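Local structure of transcriptional repressor PadR (Bacillus cereus, 6JYI) at residues Phe31-Thr36 against Glu140-Gly145; Phe35-Asp40 against Ala159-Gln164; Gln52-Gly57 against Lys73-Thr78. The protein probably binds DNA as a dimeric transcription factor of the PadR family, pairing a winged helix-turn-helix domain with a long helical C-terminal part. All blocks are in the same frame, centred on the assembly; numbering follows the deposited sequence.

Contact 1 (Phe31-Thr36 against Glu140-Gly145); sequences FEDVFT and EKWRVG
W142, in the last turn of helix 114-142, points its indole N-H straight at the carboxylate of D33 near the end of helix 24-35. The bond from W142 NE1 to D33 OD2 measures 2.8 Å, with an N-H...O angle of 164°. The acceptor lies practically in the indole plane, at the edge of the ring, and accepts the bond through its anti lone pair, the one turned away from OD1. The carboxylate is rotated 51° against the ring, and the two side chains cross nearly at right angles. In both residues CG stands opposite the carbonyl carbon (chi1 -79° in D33, with W142 similar), which carries each polar edge into the gap between the helices.

Beside this bond, V34 CG2 touches W142 CD1 obliquely at 4.2 Å, adding an apolar contact. K141 runs its fully extended chain past one face of the indole and brings NZ to 4.2 Å from D33 OD2, too far for a salt bridge but near enough that its charge probably favours the ionised carboxylate.

Further out, the tryptophan also packs on D26, I29 and V30 of helix 24-35. R143, the first residue to leave helical geometry, folds back so that its NE donates to W142 O at 3.1 Å from above the carbonyl plane, while its guanidinium also reaches E150 and Q19. V34 and R143 both touch Y107 of the second subunit. This is a helix-to-helix junction between the N-terminal winged helix-turn-helix domain and the C-terminal helices of a PadR-family dimer.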
# COMPACT_ATOMS: atom_id res chain seq x y z
N PHE A 31 -10.59 5.57 10.45
CA PHE A 31 -9.63 5.69 9.37
C PHE A 31 -8.18 5.69 9.87
O PHE A 31 -7.33 4.98 9.31
CB PHE A 31 -9.85 6.97 8.57
CG PHE A 31 -10.40 6.74 7.21
CD1 PHE A 31 -9.55 6.55 6.15
CD2 PHE A 31 -11.76 6.70 7.00
CE1 PHE A 31 -10.00 6.33 4.90
CE2 PHE A 31 -12.26 6.48 5.71
CZ PHE A 31 -11.36 6.31 4.65
N GLU A 32 -7.88 6.47 10.89
CA GLU A 32 -6.52 6.56 11.36
C GLU A 32 -6.09 5.28 12.06
O GLU A 32 -4.91 4.91 12.01
CB GLU A 32 -6.33 7.67 12.39
CG GLU A 32 -6.72 9.06 11.98
CD GLU A 32 -6.74 10.02 13.18
OE1 GLU A 32 -6.66 9.54 14.35
OE2 GLU A 32 -6.85 11.24 12.96
N ASP A 33 -7.04 4.65 12.75
CA ASP A 33 -6.73 3.49 13.59
C ASP A 33 -6.56 2.20 12.78
O ASP A 33 -5.69 1.38 13.10
CB ASP A 33 -7.87 3.25 14.61
CG ASP A 33 -7.83 4.20 15.82
OD1 ASP A 33 -6.86 4.98 16.02
OD2 ASP A 33 -8.82 4.13 16.59
N VAL A 34 -7.42 2.03 11.77
CA VAL A 34 -7.59 0.77 11.06
C VAL A 34 -7.21 0.93 9.59
O VAL A 34 -6.30 0.24 9.11
CB VAL A 34 -9.07 0.30 11.14
CG1 VAL A 34 -9.34 -0.82 10.19
CG2 VAL A 34 -9.46 -0.06 12.57
N PHE A 35 -7.86 1.85 8.87
CA PHE A 35 -7.67 1.93 7.41
C PHE A 35 -6.32 2.47 6.93
O PHE A 35 -5.91 2.22 5.80
CB PHE A 35 -8.84 2.67 6.73
CG PHE A 35 -10.12 1.93 6.77
CD1 PHE A 35 -10.96 2.01 7.84
CD2 PHE A 35 -10.49 1.10 5.75
CE1 PHE A 35 -12.17 1.31 7.87
CE2 PHE A 35 -11.69 0.41 5.82
CZ PHE A 35 -12.51 0.53 6.88
N THR A 36 -5.60 3.20 7.78
CA THR A 36 -4.21 3.59 7.48
C THR A 36 -3.33 2.34 7.15
O THR A 36 -2.30 2.45 6.49
CB THR A 36 -3.61 4.42 8.65
OG1 THR A 36 -2.28 4.92 8.35
CG2 THR A 36 -3.53 3.59 9.86
N GLU A 140 -10.30 -4.27 18.71
CA GLU A 140 -11.19 -4.53 19.84
C GLU A 140 -12.08 -3.32 20.18
O GLU A 140 -13.18 -3.50 20.68
CB GLU A 140 -10.37 -4.98 21.07
CG GLU A 140 -9.61 -6.30 20.81
CD GLU A 140 -8.72 -6.75 21.98
OE1 GLU A 140 -8.35 -5.92 22.86
OE2 GLU A 140 -8.38 -7.96 21.99
N LYS A 141 -11.58 -2.11 19.94
CA LYS A 141 -12.34 -0.88 20.09
C LYS A 141 -13.40 -0.73 18.97
O LYS A 141 -14.57 -0.46 19.23
CB LYS A 141 -11.40 0.34 20.08
CG LYS A 141 -12.10 1.71 20.14
CD LYS A 141 -11.09 2.89 20.19
CE LYS A 141 -11.82 4.25 20.27
NZ LYS A 141 -10.91 5.41 20.03
N TRP A 142 -12.99 -0.92 17.72
CA TRP A 142 -13.89 -0.66 16.57
C TRP A 142 -14.77 -1.82 16.14
O TRP A 142 -15.86 -1.58 15.60
CB TRP A 142 -13.11 -0.12 15.36
CG TRP A 142 -12.65 1.28 15.63
CD1 TRP A 142 -11.37 1.70 15.81
CD2 TRP A 142 -13.49 2.44 15.81
NE1 TRP A 142 -11.34 3.03 16.06
CE2 TRP A 142 -12.62 3.52 16.09
CE3 TRP A 142 -14.86 2.67 15.74
CZ2 TRP A 142 -13.09 4.82 16.29
CZ3 TRP A 142 -15.33 3.98 15.97
CH2 TRP A 142 -14.44 5.03 16.22
N ARG A 143 -14.32 -3.05 16.39
CA ARG A 143 -15.09 -4.21 15.98
C ARG A 143 -15.39 -5.07 17.21
O ARG A 143 -14.85 -6.18 17.38
CB ARG A 143 -14.33 -5.05 14.94
CG ARG A 143 -13.96 -4.30 13.61
CD ARG A 143 -15.11 -4.32 12.64
NE ARG A 143 -16.20 -3.50 13.13
CZ ARG A 143 -17.51 -3.70 12.97
NH1 ARG A 143 -18.01 -4.73 12.29
NH2 ARG A 143 -18.33 -2.84 13.52
N VAL A 144 -16.23 -4.53 18.06
CA VAL A 144 -16.80 -5.31 19.14
C VAL A 144 -17.76 -6.26 18.40
O VAL A 144 -18.54 -5.86 17.50
CB VAL A 144 -17.50 -4.46 20.25
CG1 VAL A 144 -16.73 -3.19 20.52
CG2 VAL A 144 -18.94 -4.16 19.91
N GLY A 145 -17.65 -7.52 18.71
CA GLY A 145 -18.41 -8.51 18.01
C GLY A 145 -17.66 -8.97 16.78
O GLY A 145 -18.27 -9.51 15.88

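Contact 2 (Phe35-Asp40 against Ala159-Gln164); sequences FTHFFD and ASYSAQ
A single polar contact joins H37, in the loop after helix 24-35, to Y161 on helix 148-175: H37 ND1 and Y161 OH lie 2.8 Å apart in a hydrogen bond, close to straight at 161°. The first torsions of both side chains set CG beside the backbone N, and both CB atoms head for the partner segment. The tyrosine therefore spans most of the gap between backbones that come no nearer than 10.0 Å, from H37 CA to Y161 CA, and its hydroxyl arrives at the edge of the imidazole, near the ring plane. A chi2 of -73° turns the ND1 edge of H37 to meet it. The rings themselves stand obliquely, their planes 72° apart, and Y161 CE2 comes within 3.6 Å of H37 ND1.

Helix 114-142 fills in around the pair. Y131 meets H37 edge to face and also touches the ring of Y161, while L135 packs on the histidine. The preceding residue, S160, bonds through OG to S160 OG of the second subunit, so the tyrosine sits next to the dimer contact.

Chemically, the geometry is compatible with either partner donating: the phenol to a bare ND1, or a protonated ND1 to the phenol oxygen. The bond probably helps hold the rotation of the buried imidazole and gives ND1 a polar partner among Y131 and L135.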
# COMPACT_ATOMS: atom_id res chain seq x y z
N PHE A 35 -7.86 1.85 8.87
CA PHE A 35 -7.67 1.93 7.41
C PHE A 35 -6.32 2.47 6.93
O PHE A 35 -5.91 2.22 5.80
CB PHE A 35 -8.84 2.67 6.73
CG PHE A 35 -10.12 1.93 6.77
CD1 PHE A 35 -10.96 2.01 7.84
CD2 PHE A 35 -10.49 1.10 5.75
CE1 PHE A 35 -12.17 1.31 7.87
CE2 PHE A 35 -11.69 0.41 5.82
CZ PHE A 35 -12.51 0.53 6.88
N THR A 36 -5.60 3.20 7.78
CA THR A 36 -4.21 3.59 7.48
C THR A 36 -3.33 2.34 7.15
O THR A 36 -2.30 2.45 6.49
CB THR A 36 -3.61 4.42 8.65
OG1 THR A 36 -2.28 4.92 8.35
CG2 THR A 36 -3.53 3.59 9.86
N HIS A 37 -3.75 1.16 7.60
CA HIS A 37 -2.95 -0.04 7.42
C HIS A 37 -3.26 -0.78 6.13
O HIS A 37 -2.41 -1.52 5.62
CB HIS A 37 -3.07 -0.97 8.63
CG HIS A 37 -2.53 -0.36 9.88
ND1 HIS A 37 -1.17 -0.19 10.11
CD2 HIS A 37 -3.16 0.15 10.97
CE1 HIS A 37 -0.99 0.38 11.28
NE2 HIS A 37 -2.18 0.60 11.83
N PHE A 38 -4.46 -0.58 5.58
CA PHE A 38 -4.81 -1.30 4.36
C PHE A 38 -5.60 -0.53 3.30
O PHE A 38 -5.83 -1.07 2.22
CB PHE A 38 -5.45 -2.66 4.70
CG PHE A 38 -6.80 -2.55 5.34
CD1 PHE A 38 -7.92 -2.30 4.56
CD2 PHE A 38 -6.95 -2.75 6.72
CE1 PHE A 38 -9.17 -2.18 5.14
CE2 PHE A 38 -8.22 -2.67 7.30
CZ PHE A 38 -9.31 -2.37 6.52
N PHE A 39 -5.99 0.73 3.58
CA PHE A 39 -6.57 1.59 2.55
C PHE A 39 -6.23 3.04 2.88
O PHE A 39 -7.10 3.87 3.19
CB PHE A 39 -8.08 1.35 2.36
CG PHE A 39 -8.52 1.33 0.90
CD1 PHE A 39 -8.50 0.12 0.16
CD2 PHE A 39 -8.88 2.51 0.26
CE1 PHE A 39 -8.87 0.09 -1.19
CE2 PHE A 39 -9.25 2.49 -1.07
CZ PHE A 39 -9.25 1.27 -1.81
N ASP A 40 -4.93 3.32 2.81
CA ASP A 40 -4.36 4.59 3.16
C ASP A 40 -4.27 5.46 1.93
O ASP A 40 -4.35 4.97 0.79
CB ASP A 40 -2.95 4.37 3.74
CG ASP A 40 -2.40 5.58 4.49
OD1 ASP A 40 -3.20 6.40 5.04
OD2 ASP A 40 -1.16 5.69 4.52
N ALA A 159 0.58 -10.48 10.24
CA ALA A 159 1.47 -11.54 9.71
C ALA A 159 2.51 -10.89 8.81
O ALA A 159 3.70 -11.14 8.91
CB ALA A 159 0.68 -12.58 8.95
N SER A 160 2.03 -9.97 7.98
CA SER A 160 2.88 -9.30 7.04
C SER A 160 3.88 -8.35 7.71
O SER A 160 5.08 -8.43 7.48
CB SER A 160 2.00 -8.57 6.02
OG SER A 160 2.79 -7.70 5.26
N TYR A 161 3.41 -7.49 8.59
CA TYR A 161 4.29 -6.63 9.37
C TYR A 161 5.34 -7.38 10.17
O TYR A 161 6.50 -6.94 10.27
CB TYR A 161 3.50 -5.77 10.34
CG TYR A 161 2.71 -4.62 9.74
CD1 TYR A 161 3.13 -3.96 8.60
CD2 TYR A 161 1.57 -4.16 10.37
CE1 TYR A 161 2.40 -2.89 8.08
CE2 TYR A 161 0.85 -3.11 9.88
CZ TYR A 161 1.26 -2.47 8.74
OH TYR A 161 0.52 -1.40 8.28
N SER A 162 4.93 -8.48 10.81
CA SER A 162 5.85 -9.24 11.63
C SER A 162 6.95 -9.88 10.78
O SER A 162 8.11 -9.97 11.22
CB SER A 162 5.11 -10.30 12.46
OG SER A 162 4.22 -9.65 13.36
N ALA A 163 6.61 -10.28 9.57
CA ALA A 163 7.57 -10.92 8.70
C ALA A 163 8.51 -9.86 8.18
O ALA A 163 9.72 -10.10 8.09
CB ALA A 163 6.86 -11.63 7.56
N GLN A 164 7.98 -8.67 7.88
CA GLN A 164 8.86 -7.53 7.50
C GLN A 164 9.85 -7.19 8.61
O GLN A 164 11.02 -7.02 8.34
CB GLN A 164 8.05 -6.29 7.18
CG GLN A 164 7.25 -6.43 5.89
CD GLN A 164 6.18 -5.38 5.78
OE1 GLN A 164 6.34 -4.28 6.29
NE2 GLN A 164 5.07 -5.72 5.14

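Contact 3 (Gln52-Gly57 against Lys73-Thr78); sequences QLENEG and KMYFIT
E54, near the end of helix 46-55, and Y75, on a strand of the wing, meet edge-on in the winged helix-turn-helix fold expected of PadR proteins. K73-I77 belongs to that strand of the two-stranded wing, and T78 follows it. The glutamate chain is extended beyond CG and crosses the tyrosine obliquely, so that E54 OE2 comes to the rim of the ring, 3.6 Å from Y75 CE1. Because OE2 lies near the ring plane, the acid meets the C-H edge; its own plane is turned 74° from the ring. A water completes the pairing: it donates to E54 OE2 at 2.5 Å and also bonds Y75 OH at 2.7 Å, lying close to the tyrosine plane as well. Y75 packs in turn on Y47 and L50 of helix 46-55, while E54 leans on I59 and K61 of the neighbouring strand 59-64.

At the other end of the contact the helix terminates in a Schellman motif, with G57 at positive phi. Q52 and E56 are linked along this last turn by a bond from Q52 NE2 to E56 OE2, in the amide plane and nearly straight at 172°; E56 also makes a salt bridge to R10.

T78 precedes helix 79-89 as its N-cap. With chi1 at 64°, its hydroxyl accepts from G81 N and donates to the carbonyl of G57, just past the end of helix 46-55: T78 OG1 lies 2.6 Å from G57 O, in the carbonyl plane and on a lone pair.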
# COMPACT_ATOMS: atom_id res chain seq x y z
N GLN A 52 -19.84 14.85 -0.81
CA GLN A 52 -20.25 14.39 -2.14
C GLN A 52 -21.32 13.30 -2.04
O GLN A 52 -22.33 13.29 -2.79
CB GLN A 52 -19.04 13.87 -2.91
CG GLN A 52 -19.38 13.43 -4.38
CD GLN A 52 -20.05 14.52 -5.18
OE1 GLN A 52 -19.71 15.71 -5.04
NE2 GLN A 52 -21.02 14.15 -6.03
N LEU A 53 -21.12 12.39 -1.10
CA LEU A 53 -22.07 11.30 -0.88
C LEU A 53 -23.40 11.90 -0.41
O LEU A 53 -24.46 11.44 -0.82
CB LEU A 53 -21.51 10.29 0.12
CG LEU A 53 -20.34 9.44 -0.40
CD1 LEU A 53 -19.72 8.69 0.76
CD2 LEU A 53 -20.79 8.44 -1.53
N GLU A 54 -23.36 12.94 0.39
CA GLU A 54 -24.60 13.58 0.83
C GLU A 54 -25.26 14.28 -0.36
O GLU A 54 -26.48 14.22 -0.55
CB GLU A 54 -24.33 14.68 1.82
CG GLU A 54 -23.76 14.28 3.14
CD GLU A 54 -23.45 15.54 3.93
OE1 GLU A 54 -24.42 16.21 4.34
OE2 GLU A 54 -22.25 15.86 4.08
N ASN A 55 -24.45 14.98 -1.15
CA ASN A 55 -24.99 15.70 -2.31
C ASN A 55 -25.70 14.73 -3.27
O ASN A 55 -26.66 15.11 -3.95
CB ASN A 55 -23.87 16.42 -3.08
CG ASN A 55 -23.39 17.67 -2.39
OD1 ASN A 55 -22.45 18.32 -2.87
ND2 ASN A 55 -24.03 18.05 -1.29
N GLU A 56 -25.19 13.52 -3.37
CA GLU A 56 -25.80 12.51 -4.26
C GLU A 56 -26.90 11.69 -3.62
O GLU A 56 -27.48 10.84 -4.28
CB GLU A 56 -24.76 11.50 -4.76
CG GLU A 56 -23.66 12.07 -5.60
CD GLU A 56 -22.64 11.02 -5.99
OE1 GLU A 56 -22.99 9.81 -5.97
OE2 GLU A 56 -21.50 11.39 -6.32
N GLY A 57 -27.14 11.86 -2.32
CA GLY A 57 -28.19 11.11 -1.66
C GLY A 57 -27.80 9.73 -1.17
O GLY A 57 -28.67 8.94 -0.85
N LYS A 73 -24.46 15.28 15.65
CA LYS A 73 -24.72 15.15 14.21
C LYS A 73 -24.03 13.90 13.72
O LYS A 73 -22.85 13.67 14.02
CB LYS A 73 -24.29 16.39 13.41
CG LYS A 73 -25.03 17.68 13.79
CD LYS A 73 -24.86 18.77 12.71
CE LYS A 73 -25.33 20.15 13.17
NZ LYS A 73 -24.41 20.86 14.12
N MSE A 74 -24.77 13.03 13.02
CA MSE A 74 -24.18 11.82 12.52
C MSE A 74 -24.64 11.59 11.10
O MSE A 74 -25.69 12.11 10.66
CB MSE A 74 -24.54 10.63 13.44
CG MSE A 74 -23.91 10.76 14.89
SE MSE A 74 -24.45 9.26 16.01
CE MSE A 74 -23.13 7.98 15.63
N TYR A 75 -23.84 10.81 10.40
CA TYR A 75 -24.12 10.42 9.03
C TYR A 75 -24.77 9.08 9.01
O TYR A 75 -24.29 8.14 9.66
CB TYR A 75 -22.84 10.34 8.20
CG TYR A 75 -22.13 11.66 8.11
CD1 TYR A 75 -22.42 12.58 7.10
CD2 TYR A 75 -21.16 12.01 9.05
CE1 TYR A 75 -21.78 13.81 7.06
CE2 TYR A 75 -20.50 13.23 9.00
CZ TYR A 75 -20.82 14.13 8.02
OH TYR A 75 -20.14 15.35 7.99
N PHE A 76 -25.81 8.97 8.21
CA PHE A 76 -26.56 7.75 8.05
C PHE A 76 -26.52 7.38 6.56
O PHE A 76 -26.79 8.21 5.69
CB PHE A 76 -28.04 8.01 8.40
CG PHE A 76 -28.32 8.21 9.87
CD1 PHE A 76 -27.97 9.39 10.53
CD2 PHE A 76 -29.04 7.23 10.59
CE1 PHE A 76 -28.28 9.56 11.89
CE2 PHE A 76 -29.35 7.42 11.95
CZ PHE A 76 -28.98 8.57 12.59
N ILE A 77 -26.26 6.12 6.26
CA ILE A 77 -26.37 5.62 4.89
C ILE A 77 -27.84 5.47 4.45
O ILE A 77 -28.70 5.12 5.27
CB ILE A 77 -25.59 4.28 4.74
CG1 ILE A 77 -25.27 3.99 3.26
CG2 ILE A 77 -26.32 3.14 5.47
CD1 ILE A 77 -24.35 2.80 3.05
N THR A 78 -28.12 5.77 3.18
CA THR A 78 -29.45 5.59 2.62
C THR A 78 -29.45 4.31 1.81
O THR A 78 -28.40 3.72 1.56
CB THR A 78 -29.82 6.74 1.64
OG1 THR A 78 -28.93 6.70 0.51
CG2 THR A 78 -29.72 8.07 2.31
O HOH W 1 -20.72 16.85 5.77

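Overall arrangement
Following the chain from the N terminus, helix 24-35 and the loop after it supply the first halves of contacts 1 and 2, which share F35 and T36. Contact 3 comes next, closing a short loop of 15 residues between helix 46-55 and strand 72-77. Contact 1 then closes a far longer loop when helix 114-142 returns to helix 24-35, and contact 2 follows from helix 148-175. Contact 3 lies within both of these long loops, its centre about 21 Å from that of contact 1 and about 30 Å from that of contact 2. Contacts 1 and 2 join the N-terminal domain to two successive C-terminal helices beside the second subunit; contact 3 ties helix and wing within that domain.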